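Local coordinates for hypothetical protein (Leishmania major, PDB 3LJN) that is of unknown function but, as an ankyrin-repeat protein, probably serves as a scaffold for binding other proteins, at residues Pro285-Trp290 and Lys302-Leu306. Sequence-based numbering, arbitrary orientation.
Sequences PDRVVW and KQEVL
The indole of W290 is held between its own loop and helix 300-317: V288 CG1 sits over the centre of one face, the chain of K302 lies across the other, and V305 CG2 and L306 CD1 meet the ring at its edge. K302 CG stands 3.8 Å from the centroid of the six-membered ring, 9° off its normal, a CH-pi contact. Farther along, K302 CE passes above W290 NE1 at 3.6 Å. A bend at chi3 (89°) turns the end of the chain along the indole. K302 NZ ends 4.2 Å from the centroid of the five-membered ring as a cation-pi partner. The same ammonium donates hydrogen bonds to the backbone carbonyls of P295 and A297, tying the chain that leads into the helix to its first turn.

At the edge, V305 CG2 approaches W290 CH2 at 4.1 Å, while L306 CD1 lies 4.0 Å from W290 CZ2. L306 then spreads its methyls between two loop residues, CD1 reaching P285 CB (3.8 Å) and CD2 reaching V288 CG2 (4.0 Å). V288 thus serves twice, CG1 backing the indole and CG2 meeting the leucine. The short 3-10 turn at 285-287, closed by V288 N bonding to P285 O, brings proline and valine to the same leucine.

Here, near the C-terminal end of the modelled chain of this ankyrin-repeat protein, a long loop folds back on the helix that follows it. No hydrogen bond joins the two segments; apolar contact and one lysine hold them together. The case illustrates how a lysine can lay its methylenes on an indole face while carbonyl oxygens satisfy its ammonium.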
loop_
_atom_site.group_PDB
_atom_site.type_symbol
_atom_site.label_atom_id
_atom_site.label_comp_id
_atom_site.label_asym_id
_atom_site.label_seq_id
_atom_site.Cartn_x
_atom_site.Cartn_y
_atom_site.Cartn_z
ATOM N N PRO A 285 2.183 14.469 -34.265
ATOM C CA PRO A 285 2.445 15.058 -32.945
ATOM C C PRO A 285 1.302 15.911 -32.371
ATOM O O PRO A 285 1.218 16.073 -31.153
ATOM C CB PRO A 285 3.685 15.928 -33.181
ATOM C CG PRO A 285 4.222 15.545 -34.528
ATOM C CD PRO A 285 3.075 15.017 -35.304
ATOM N N ASP A 286 0.439 16.451 -33.234
ATOM C CA ASP A 286 -0.749 17.199 -32.792
ATOM C C ASP A 286 -1.732 16.308 -32.047
ATOM O O ASP A 286 -2.489 16.781 -31.228
ATOM C CB ASP A 286 -1.501 17.812 -33.977
ATOM C CG ASP A 286 -0.584 18.500 -34.977
ATOM O OD1 ASP A 286 0.383 19.193 -34.547
ATOM O OD2 ASP A 286 -0.842 18.331 -36.197
ATOM N N ARG A 287 -1.741 15.019 -32.351
ATOM C CA ARG A 287 -2.579 14.081 -31.616
ATOM C C ARG A 287 -2.060 13.779 -30.207
ATOM O O ARG A 287 -2.679 12.990 -29.492
ATOM C CB ARG A 287 -2.696 12.754 -32.353
ATOM C CG ARG A 287 -3.417 12.793 -33.658
ATOM C CD ARG A 287 -3.874 11.389 -33.973
ATOM N NE ARG A 287 -4.213 11.166 -35.369
ATOM C CZ ARG A 287 -4.829 10.081 -35.819
ATOM N NH1 ARG A 287 -5.180 9.120 -34.975
ATOM N NH2 ARG A 287 -5.109 9.962 -37.113
ATOM N N VAL A 288 -0.934 14.371 -29.809
ATOM C CA VAL A 288 -0.362 14.070 -28.499
ATOM C C VAL A 288 -0.701 15.145 -27.455
ATOM O O VAL A 288 -0.469 16.347 -27.679
ATOM C CB VAL A 288 1.160 13.858 -28.579
ATOM C CG1 VAL A 288 1.700 13.405 -27.214
ATOM C CG2 VAL A 288 1.498 12.836 -29.690
ATOM N N VAL A 289 -1.257 14.684 -26.326
ATOM C CA VAL A 289 -1.623 15.532 -25.197
ATOM C C VAL A 289 -0.555 15.365 -24.120
ATOM O O VAL A 289 -0.746 14.646 -23.143
ATOM C CB VAL A 289 -3.022 15.146 -24.626
ATOM C CG1 VAL A 289 -3.422 16.064 -23.463
ATOM C CG2 VAL A 289 -4.065 15.167 -25.719
ATOM N N TRP A 290 0.565 16.053 -24.301
ATOM C CA TRP A 290 1.684 15.977 -23.357
ATOM C C TRP A 290 1.259 16.254 -21.930
ATOM O O TRP A 290 0.415 17.099 -21.708
ATOM C CB TRP A 290 2.741 17.008 -23.713
ATOM C CG TRP A 290 3.202 16.948 -25.091
ATOM C CD1 TRP A 290 2.918 17.834 -26.076
ATOM C CD2 TRP A 290 4.048 15.956 -25.663
ATOM N NE1 TRP A 290 3.540 17.459 -27.241
ATOM C CE2 TRP A 290 4.244 16.305 -27.014
ATOM C CE3 TRP A 290 4.664 14.806 -25.167
ATOM C CZ2 TRP A 290 5.028 15.540 -27.882
ATOM C CZ3 TRP A 290 5.445 14.036 -26.033
ATOM C CH2 TRP A 290 5.620 14.410 -27.370
ATOM N N LYS A 302 10.661 15.555 -26.644
ATOM C CA LYS A 302 9.398 15.543 -27.363
ATOM C C LYS A 302 9.664 15.020 -28.754
ATOM O O LYS A 302 8.958 14.139 -29.234
ATOM C CB LYS A 302 8.747 16.932 -27.408
ATOM C CG LYS A 302 7.998 17.296 -26.129
ATOM C CD LYS A 302 7.820 18.805 -25.946
ATOM C CE LYS A 302 6.543 19.316 -26.591
ATOM N NZ LYS A 302 5.924 20.412 -25.781
ATOM N N GLN A 303 10.699 15.556 -29.391
ATOM C CA GLN A 303 11.122 15.077 -30.703
ATOM C C GLN A 303 11.418 13.577 -30.633
ATOM O O GLN A 303 10.766 12.771 -31.303
ATOM C CB GLN A 303 12.350 15.853 -31.187
ATOM C CG GLN A 303 12.021 17.114 -32.013
ATOM C CD GLN A 303 11.836 16.810 -33.530
ATOM O OE1 GLN A 303 12.276 17.599 -34.402
ATOM N NE2 GLN A 303 11.202 15.651 -33.841
ATOM N N GLU A 304 12.362 13.224 -29.765
ATOM C CA GLU A 304 12.893 11.867 -29.630
ATOM C C GLU A 304 11.841 10.769 -29.484
ATOM O O GLU A 304 11.795 9.873 -30.313
ATOM C CB GLU A 304 13.865 11.808 -28.445
ATOM C CG GLU A 304 14.828 10.615 -28.482
ATOM C CD GLU A 304 15.934 10.678 -27.394
ATOM O OE1 GLU A 304 15.840 11.548 -26.481
ATOM O OE2 GLU A 304 16.893 9.845 -27.452
ATOM N N VAL A 305 11.003 10.829 -28.450
ATOM C CA VAL A 305 9.990 9.772 -28.218
ATOM C C VAL A 305 9.096 9.479 -29.438
ATOM O O VAL A 305 8.663 8.340 -29.638
ATOM C CB VAL A 305 9.064 10.079 -27.025
ATOM C CG1 VAL A 305 9.836 10.103 -25.726
ATOM C CG2 VAL A 305 8.369 11.371 -27.224
ATOM N N LEU A 306 8.827 10.501 -30.250
ATOM C CA LEU A 306 7.971 10.367 -31.418
ATOM C C LEU A 306 8.740 9.856 -32.600
ATOM O O LEU A 306 8.174 9.252 -33.506
ATOM C CB LEU A 306 7.387 11.716 -31.793
ATOM C CG LEU A 306 6.441 12.401 -30.817
ATOM C CD1 LEU A 306 6.214 13.826 -31.322
ATOM C CD2 LEU A 306 5.148 11.629 -30.718
#